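PDB 2CZS: cytochrome c, putative from Geobacter sulfurreducens, which probably carries electrons, as a c-type cytochrome with two covalently attached hemes, each iron held between two histidines. Local coordinates for residues A[24-35]-A[62-71]. Sequence-based numbering, arbitrary orientation.
Sequences FAQGAGKLDLDR and PMRCLFCHKF. With NA (sodium ion), chain E; HEM (protoporphyrin IX containing Fe), chain G; SO4 (sulfate ion), chain D.
Asp34 of helix 30-37 reaches the start of helix 65-68, within the CXXCH heme-binding motif of Cys65, Cys68 and His69. Leu66 N donates to Asp34 OD1 at 3.0 Å, on the syn side and 24° out of the carboxylate plane. Asp34 OD2 lies beside Arg64 CA and binds a sodium ion at 2.9 Å. A water donates to both Asp34 O and Met63 O. Packing is tight from Leu66 to the aromatic pair. Leu66 CG lies 3.4 Å from Asp34 OD1, Leu66 CD1 lies against Leu33 CB at 3.8 Å, and the other methyl, CD2, sits over one face of the Phe71 ring. With Phe24 CG anti to its own N (chi1 -171°), Phe71 CE1 comes over one face of the Phe24 ring, 3.5 Å from Phe24 CG, in an offset stack with planes at 26°. Beside Phe71, the like-charged Lys30 NZ and Lys70 NZ come within 4.0 Å, and Lys70 NZ donates to Leu66 O. The side formed by Leu31 and Arg35 is looser and faces solvent; both lie over the buried Pro62. Leu31 CD2 touches Pro62 CG at 3.8 Å, and the Arg35 guanidinium lays one face over the proline. With an alanine at Asp34, Leu66 N would probably lose its acceptor and the sodium this ligand. One buried carboxylate thus joins helix 30-37 to the backbone carrying the two cysteines that bind the heme covalently and one of its axial histidines.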
ATOM      1  N   PHE A  24       7.915   0.427   8.753  1.00 22.94           N
ATOM      2  CA  PHE A  24       8.970   0.642   7.769  1.00 24.37           C
ATOM      3  C   PHE A  24      10.251   1.213   8.399  1.00 24.87           C
ATOM      4  O   PHE A  24      11.354   0.693   8.151  1.00 24.52           O
ATOM      5  CB  PHE A  24       8.474   1.529   6.634  1.00 24.27           C
ATOM      6  CG  PHE A  24       9.449   1.608   5.486  1.00 25.22           C
ATOM      7  CD1 PHE A  24       9.845   0.442   4.813  1.00 27.51           C
ATOM      8  CD2 PHE A  24       9.991   2.835   5.093  1.00 27.80           C
ATOM      9  CE1 PHE A  24      10.761   0.496   3.756  1.00 29.86           C
ATOM     10  CE2 PHE A  24      10.902   2.894   4.035  1.00 29.73           C
ATOM     11  CZ  PHE A  24      11.284   1.721   3.371  1.00 28.76           C
ATOM     12  N   ALA A  25      10.067   2.229   9.250  1.00 25.21           N
ATOM     13  CA  ALA A  25      11.175   2.874   9.989  1.00 25.72           C
ATOM     14  C   ALA A  25      11.896   1.887  10.907  1.00 27.45           C
ATOM     15  O   ALA A  25      13.062   2.082  11.252  1.00 27.32           O
ATOM     16  CB  ALA A  25      10.656   4.049  10.802  1.00 25.99           C
ATOM     17  N   GLN A  26      11.191   0.834  11.297  1.00 27.88           N
ATOM     18  CA  GLN A  26      11.711  -0.148  12.247  1.00 28.65           C
ATOM     19  C   GLN A  26      12.362  -1.340  11.543  1.00 29.62           C
ATOM     20  O   GLN A  26      12.877  -2.250  12.205  1.00 30.74           O
ATOM     21  CB  GLN A  26      10.593  -0.608  13.190  1.00 28.54           C
ATOM     22  CG  GLN A  26      10.083   0.500  14.128  1.00 31.51           C
ATOM     23  CD  GLN A  26       8.727   0.184  14.783  1.00 35.70           C
ATOM     24  OE1 GLN A  26       8.221   0.973  15.596  1.00 36.91           O
ATOM     25  NE2 GLN A  26       8.133  -0.964  14.433  1.00 37.59           N
ATOM     26  N   GLY A  27      12.334  -1.340  10.205  1.00 29.50           N
ATOM     27  CA  GLY A  27      12.919  -2.425   9.400  1.00 29.37           C
ATOM     28  C   GLY A  27      11.966  -3.430   8.759  1.00 28.62           C
ATOM     29  O   GLY A  27      12.427  -4.389   8.117  1.00 29.45           O
ATOM     30  N   ALA A  28      10.653  -3.237   8.899  1.00 27.64           N
ATOM     31  CA  ALA A  28       9.710  -4.155   8.247  1.00 26.75           C
ATOM     32  C   ALA A  28       9.953  -4.213   6.729  1.00 26.11           C
ATOM     33  O   ALA A  28      10.213  -3.202   6.076  1.00 27.00           O
ATOM     34  CB  ALA A  28       8.261  -3.786   8.548  1.00 26.85           C
ATOM     35  N   GLY A  29       9.859  -5.420   6.173  1.00 24.73           N
ATOM     36  CA  GLY A  29       9.928  -5.595   4.736  1.00 24.38           C
ATOM     37  C   GLY A  29       8.693  -5.081   4.019  1.00 23.75           C
ATOM     38  O   GLY A  29       7.566  -5.221   4.515  1.00 23.04           O
ATOM     39  N   LYS A  30       8.907  -4.514   2.831  1.00 24.25           N
ATOM     40  CA  LYS A  30       7.813  -3.980   2.033  1.00 24.61           C
ATOM     41  C   LYS A  30       6.780  -5.014   1.577  1.00 24.21           C
ATOM     42  O   LYS A  30       5.619  -4.689   1.499  1.00 22.34           O
ATOM     43  CB  LYS A  30       8.346  -3.171   0.854  1.00 25.65           C
ATOM     44  CG  LYS A  30       9.050  -1.869   1.273  1.00 29.35           C
ATOM     45  CD  LYS A  30       9.752  -1.236   0.081  1.00 32.34           C
ATOM     46  CE  LYS A  30      10.201   0.205   0.383  1.00 34.17           C
ATOM     47  NZ  LYS A  30       9.040   1.137   0.571  1.00 34.27           N
ATOM     48  N   LEU A  31       7.180  -6.264   1.322  1.00 24.13           N
ATOM     49  CA  LEU A  31       6.194  -7.285   0.981  1.00 24.49           C
ATOM     50  C   LEU A  31       5.264  -7.584   2.166  1.00 23.81           C
ATOM     51  O   LEU A  31       4.049  -7.702   1.994  1.00 24.13           O
ATOM     52  CB  LEU A  31       6.850  -8.582   0.480  1.00 26.09           C
ATOM     53  CG  LEU A  31       7.324  -8.658  -0.971  1.00 26.38           C
ATOM     54  CD1 LEU A  31       7.827 -10.073  -1.193  1.00 25.47           C
ATOM     55  CD2 LEU A  31       6.230  -8.304  -2.004  1.00 25.19           C
ATOM     56  N   ASP A  32       5.821  -7.680   3.370  1.00 23.51           N
ATOM     57  CA  ASP A  32       4.981  -7.905   4.561  1.00 24.53           C
ATOM     58  C   ASP A  32       3.998  -6.754   4.777  1.00 23.49           C
ATOM     59  O   ASP A  32       2.827  -6.965   5.099  1.00 24.59           O
ATOM     60  CB  ASP A  32       5.820  -8.128   5.807  1.00 26.13           C
ATOM     61  CG  ASP A  32       6.572  -9.424   5.764  1.00 28.72           C
ATOM     62  OD1 ASP A  32       6.119 -10.335   5.046  1.00 33.19           O
ATOM     63  OD2 ASP A  32       7.637  -9.512   6.409  1.00 31.52           O
ATOM     64  N   LEU A  33       4.486  -5.526   4.573  1.00 22.58           N
ATOM     65  CA  LEU A  33       3.614  -4.364   4.647  1.00 21.70           C
ATOM     66  C   LEU A  33       2.551  -4.364   3.571  1.00 20.38           C
ATOM     67  O   LEU A  33       1.374  -4.086   3.855  1.00 20.97           O
ATOM     68  CB  LEU A  33       4.435  -3.080   4.639  1.00 21.19           C
ATOM     69  CG  LEU A  33       5.343  -2.956   5.861  1.00 22.26           C
ATOM     70  CD1 LEU A  33       6.257  -1.753   5.714  1.00 24.66           C
ATOM     71  CD2 LEU A  33       4.556  -2.867   7.163  1.00 25.49           C
ATOM     72  N   ASP A  34       2.917  -4.696   2.334  1.00 19.19           N
ATOM     73  CA  ASP A  34       1.975  -4.743   1.246  1.00 20.10           C
ATOM     74  C   ASP A  34       0.784  -5.666   1.567  1.00 21.50           C
ATOM     75  O   ASP A  34      -0.341  -5.383   1.190  1.00 20.73           O
ATOM     76  CB  ASP A  34       2.630  -5.286  -0.016  1.00 19.00           C
ATOM     77  CG  ASP A  34       3.644  -4.374  -0.635  1.00 18.81           C
ATOM     78  OD1 ASP A  34       3.527  -3.141  -0.562  1.00 19.38           O
ATOM     79  OD2 ASP A  34       4.543  -4.918  -1.296  1.00 19.90           O
ATOM     80  N   ARG A  35       1.045  -6.785   2.252  1.00 22.60           N
ATOM     81  CA  ARG A  35      -0.016  -7.742   2.563  1.00 24.63           C
ATOM     82  C   ARG A  35      -1.037  -7.074   3.467  1.00 24.13           C
ATOM     83  O   ARG A  35      -2.226  -7.362   3.345  1.00 26.55           O
ATOM     84  CB  ARG A  35       0.541  -9.009   3.249  1.00 24.84           C
ATOM     85  CG  ARG A  35       1.836  -9.570   2.641  1.00 27.59           C
ATOM     86  CD  ARG A  35       2.523 -10.699   3.480  1.00 29.09           C
ATOM     87  NE  ARG A  35       3.628 -11.361   2.754  1.00 26.69           N
ATOM     88  CZ  ARG A  35       3.416 -12.126   1.688  0.50 22.58           C
ATOM     89  NH1 ARG A  35       2.173 -12.295   1.268  0.50 23.76           N
ATOM     90  NH2 ARG A  35       4.410 -12.704   1.039  0.50 21.65           N
ATOM     91  N   PRO A  62       1.875 -10.825  -2.895  1.00 30.87           N
ATOM     92  CA  PRO A  62       0.920  -9.728  -2.865  1.00 28.67           C
ATOM     93  C   PRO A  62       1.160  -8.707  -3.992  1.00 27.14           C
ATOM     94  O   PRO A  62       2.267  -8.616  -4.537  1.00 27.37           O
ATOM     95  CB  PRO A  62       1.185  -9.077  -1.507  1.00 28.78           C
ATOM     96  CG  PRO A  62       2.621  -9.353  -1.246  1.00 29.49           C
ATOM     97  CD  PRO A  62       2.889 -10.708  -1.834  1.00 30.44           C
ATOM     98  N   MET A  63       0.114  -7.956  -4.334  1.00 25.28           N
ATOM     99  CA  MET A  63       0.296  -6.761  -5.178  1.00 23.26           C
ATOM    100  C   MET A  63       1.293  -5.831  -4.489  1.00 21.59           C
ATOM    101  O   MET A  63       1.168  -5.542  -3.287  1.00 21.16           O
ATOM    102  CB  MET A  63      -1.010  -6.047  -5.414  1.00 23.25           C
ATOM    103  CG  MET A  63      -1.005  -5.175  -6.666  1.00 25.18           C
ATOM    104  SD  MET A  63      -2.408  -4.065  -6.696  1.00 32.39           S
ATOM    105  CE  MET A  63      -3.783  -5.221  -6.857  1.00 32.90           C
ATOM    106  N   ARG A  64       2.277  -5.364  -5.249  1.00 20.15           N
ATOM    107  CA  ARG A  64       3.431  -4.693  -4.634  1.00 20.72           C
ATOM    108  C   ARG A  64       3.112  -3.191  -4.446  1.00 20.49           C
ATOM    109  O   ARG A  64       3.633  -2.337  -5.187  1.00 20.35           O
ATOM    110  CB  ARG A  64       4.719  -4.891  -5.461  1.00 23.07           C
ATOM    111  CG  ARG A  64       5.278  -6.307  -5.498  1.00 24.56           C
ATOM    112  CD  ARG A  64       6.595  -6.340  -6.275  1.00 29.58           C
ATOM    113  NE  ARG A  64       7.641  -5.527  -5.657  1.00 32.34           N
ATOM    114  CZ  ARG A  64       8.730  -5.072  -6.287  1.00 33.02           C
ATOM    115  NH1 ARG A  64       8.931  -5.325  -7.578  1.00 35.13           N
ATOM    116  NH2 ARG A  64       9.622  -4.344  -5.628  1.00 33.76           N
ATOM    117  N   CYS A  65       2.280  -2.886  -3.451  1.00 19.22           N
ATOM    118  CA  CYS A  65       1.798  -1.500  -3.311  1.00 18.41           C
ATOM    119  C   CYS A  65       2.949  -0.509  -3.240  1.00 18.40           C
ATOM    120  O   CYS A  65       2.938   0.549  -3.906  1.00 19.08           O
ATOM    121  CB  CYS A  65       0.970  -1.332  -2.049  1.00 19.57           C
ATOM    122  SG  CYS A  65      -0.320  -2.552  -1.805  1.00 19.81           S
ATOM    123  N   LEU A  66       3.917  -0.832  -2.390  1.00 18.52           N
ATOM    124  CA  LEU A  66       4.967   0.083  -1.991  1.00 20.19           C
ATOM    125  C   LEU A  66       6.005   0.251  -3.051  1.00 21.05           C
ATOM    126  O   LEU A  66       6.877   1.094  -2.916  1.00 23.21           O
ATOM    127  CB  LEU A  66       5.572  -0.297  -0.636  1.00 19.35           C
ATOM    128  CG  LEU A  66       4.567  -0.109   0.515  1.00 17.22           C
ATOM    129  CD1 LEU A  66       5.143  -0.765   1.775  1.00 19.72           C
ATOM    130  CD2 LEU A  66       4.229   1.390   0.756  1.00 18.01           C
ATOM    131  N   PHE A  67       5.880  -0.521  -4.121  1.00 21.04           N
ATOM    132  CA  PHE A  67       6.810  -0.419  -5.230  1.00 22.38           C
ATOM    133  C   PHE A  67       6.396   0.786  -6.073  1.00 22.12           C
ATOM    134  O   PHE A  67       7.266   1.548  -6.551  1.00 23.12           O
ATOM    135  CB  PHE A  67       6.797  -1.704  -6.048  1.00 22.45           C
ATOM    136  CG  PHE A  67       7.764  -1.696  -7.168  1.00 24.15           C
ATOM    137  CD1 PHE A  67       9.104  -1.451  -6.930  1.00 26.66           C
ATOM    138  CD2 PHE A  67       7.336  -1.943  -8.465  1.00 25.52           C
ATOM    139  CE1 PHE A  67      10.025  -1.441  -7.973  1.00 27.38           C
ATOM    140  CE2 PHE A  67       8.259  -1.937  -9.520  1.00 26.04           C
ATOM    141  CZ  PHE A  67       9.591  -1.678  -9.271  1.00 29.54           C
ATOM    142  N   CYS A  68       5.085   0.966  -6.244  1.00 21.22           N
ATOM    143  CA  CYS A  68       4.568   2.112  -7.004  1.00 21.45           C
ATOM    144  C   CYS A  68       4.171   3.292  -6.147  1.00 21.42           C
ATOM    145  O   CYS A  68       4.254   4.434  -6.601  1.00 21.19           O
ATOM    146  CB  CYS A  68       3.384   1.693  -7.841  1.00 21.40           C
ATOM    147  SG  CYS A  68       3.822   0.319  -8.922  1.00 21.74           S
ATOM    148  N   HIS A  69       3.696   3.027  -4.934  1.00 21.09           N
ATOM    149  CA  HIS A  69       3.245   4.090  -4.032  1.00 20.30           C
ATOM    150  C   HIS A  69       4.271   4.231  -2.914  1.00 21.03           C
ATOM    151  O   HIS A  69       4.286   3.455  -1.955  1.00 21.68           O
ATOM    152  CB  HIS A  69       1.846   3.828  -3.441  1.00 20.44           C
ATOM    153  CG  HIS A  69       0.767   3.657  -4.451  1.00 19.00           C
ATOM    154  ND1 HIS A  69       0.179   4.717  -5.135  1.00 18.32           N
ATOM    155  CD2 HIS A  69       0.156   2.536  -4.887  1.00 18.16           C
ATOM    156  CE1 HIS A  69      -0.759   4.230  -5.932  1.00 18.92           C
ATOM    157  NE2 HIS A  69      -0.800   2.916  -5.792  1.00 17.65           N
ATOM    158  N   LYS A  70       5.167   5.203  -3.090  1.00 21.98           N
ATOM    159  CA  LYS A  70       6.211   5.464  -2.106  1.00 22.96           C
ATOM    160  C   LYS A  70       5.666   6.051  -0.806  1.00 22.64           C
ATOM    161  O   LYS A  70       4.661   6.758  -0.807  1.00 21.57           O
ATOM    162  CB  LYS A  70       7.306   6.390  -2.683  1.00 23.42           C
ATOM    163  CG  LYS A  70       8.071   5.806  -3.890  1.00 26.31           C
ATOM    164  CD  LYS A  70       8.236   4.279  -3.866  1.00 31.04           C
ATOM    165  CE  LYS A  70       9.475   3.775  -3.125  1.00 34.28           C
ATOM    166  NZ  LYS A  70       9.580   2.283  -3.222  1.00 35.32           N
ATOM    167  N   PHE A  71       6.310   5.744   0.312  1.00 23.22           N
ATOM    168  CA  PHE A  71       6.082   6.533   1.519  1.00 23.05           C
ATOM    169  C   PHE A  71       6.599   7.935   1.282  1.00 24.18           C
ATOM    170  O   PHE A  71       7.582   8.110   0.562  1.00 24.92           O
ATOM    171  CB  PHE A  71       6.904   5.969   2.668  1.00 23.37           C
ATOM    172  CG  PHE A  71       6.392   4.675   3.197  1.00 21.94           C
ATOM    173  CD1 PHE A  71       7.123   3.516   3.022  1.00 23.23           C
ATOM    174  CD2 PHE A  71       5.172   4.618   3.879  1.00 22.18           C
ATOM    175  CE1 PHE A  71       6.686   2.315   3.496  1.00 21.69           C
ATOM    176  CE2 PHE A  71       4.713   3.422   4.384  1.00 21.62           C
ATOM    177  CZ  PHE A  71       5.454   2.247   4.179  1.00 19.32           C
TER
HETATM  178 NA    NA E 302       6.769  -3.625  -2.682  1.00 22.83          NA
HETATM  179  CHA HEM G 501      -4.143   4.376  -7.956  1.00 22.75           C
HETATM  180  CHB HEM G 501      -3.502   2.011  -3.823  1.00 19.99           C
HETATM  181  CHC HEM G 501      -0.741  -1.222  -6.010  1.00 20.84           C
HETATM  182  CHD HEM G 501      -0.027   2.210  -9.396  1.00 22.02           C
HETATM  183  C1A HEM G 501      -4.312   3.984  -6.658  1.00 20.97           C
HETATM  184  C2A HEM G 501      -5.259   4.494  -5.692  1.00 23.26           C
HETATM  185  C3A HEM G 501      -5.081   3.811  -4.554  1.00 21.76           C
HETATM  186  C4A HEM G 501      -4.003   2.870  -4.771  1.00 19.61           C
HETATM  187  CMA HEM G 501      -5.838   3.991  -3.225  1.00 21.64           C
HETATM  188  CAA HEM G 501      -6.293   5.621  -5.986  1.00 23.56           C
HETATM  189  CBA HEM G 501      -5.608   6.979  -5.892  1.00 30.36           C
HETATM  190  CGA HEM G 501      -6.620   8.113  -5.897  1.00 35.74           C
HETATM  191  O1A HEM G 501      -7.675   8.008  -5.206  1.00 38.52           O
HETATM  192  O2A HEM G 501      -6.369   9.142  -6.592  1.00 39.64           O
HETATM  193  C1B HEM G 501      -2.760   0.894  -4.025  1.00 17.35           C
HETATM  194  C2B HEM G 501      -2.565  -0.195  -3.079  1.00 20.62           C
HETATM  195  C3B HEM G 501      -1.801  -1.095  -3.721  1.00 20.17           C
HETATM  196  C4B HEM G 501      -1.507  -0.625  -5.047  1.00 20.06           C
HETATM  197  CMB HEM G 501      -3.102  -0.245  -1.627  1.00 19.28           C
HETATM  198  CAB HEM G 501      -1.336  -2.488  -3.215  1.00 19.47           C
HETATM  199  CBB HEM G 501      -2.403  -3.332  -3.005  1.00 21.05           C
HETATM  200  C1C HEM G 501      -0.223  -0.562  -7.103  1.00 21.72           C
HETATM  201  C2C HEM G 501       0.830  -1.004  -7.979  1.00 20.87           C
HETATM  202  C3C HEM G 501       1.043  -0.067  -8.900  1.00 22.43           C
HETATM  203  C4C HEM G 501       0.112   1.040  -8.653  1.00 20.22           C
HETATM  204  CMC HEM G 501       1.571  -2.348  -7.769  1.00 18.23           C
HETATM  205  CAC HEM G 501       2.060  -0.082 -10.054  1.00 25.54           C
HETATM  206  CBC HEM G 501       2.264  -1.196 -10.778  1.00 23.22           C
HETATM  207  C1D HEM G 501      -1.080   3.102  -9.356  1.00 20.27           C
HETATM  208  C2D HEM G 501      -1.316   4.185 -10.304  1.00 21.05           C
HETATM  209  C3D HEM G 501      -2.604   4.856  -9.876  1.00 23.13           C
HETATM  210  C4D HEM G 501      -3.032   4.129  -8.709  1.00 19.83           C
HETATM  211  CMD HEM G 501      -0.450   4.603 -11.516  1.00 25.39           C
HETATM  212  CAD HEM G 501      -3.275   6.083 -10.528  1.00 25.21           C
HETATM  213  CBD HEM G 501      -2.442   7.296 -10.098  1.00 33.17           C
HETATM  214  CGD HEM G 501      -2.586   7.553  -8.617  1.00 34.74           C
HETATM  215  O1D HEM G 501      -3.719   7.926  -8.196  1.00 38.33           O
HETATM  216  O2D HEM G 501      -1.579   7.376  -7.867  1.00 31.89           O
HETATM  217  NA  HEM G 501      -3.570   2.992  -6.049  1.00 20.63           N
HETATM  218  NB  HEM G 501      -2.141   0.587  -5.214  1.00 19.85           N
HETATM  219  NC  HEM G 501      -0.640   0.688  -7.567  1.00 19.17           N
HETATM  220  ND  HEM G 501      -2.102   3.108  -8.442  1.00 21.15           N
HETATM  221 FE   HEM G 501      -2.101   1.800  -6.837  1.00 20.48          FE
HETATM  222  S   SO4 D 203      12.798  -4.400  -9.085  0.75 41.43           S
HETATM  223  O1  SO4 D 203      13.806  -5.368  -8.644  0.75 39.70           O
HETATM  224  O2  SO4 D 203      13.389  -3.609 -10.159  0.75 39.64           O
HETATM  225  O3  SO4 D 203      11.600  -5.121  -9.540  0.75 40.98           O
HETATM  226  O4  SO4 D 203      12.414  -3.513  -7.984  0.75 41.78           O
HETATM  227  O   HOH W   1      -0.824  -6.167  -1.450  1.00 23.74           O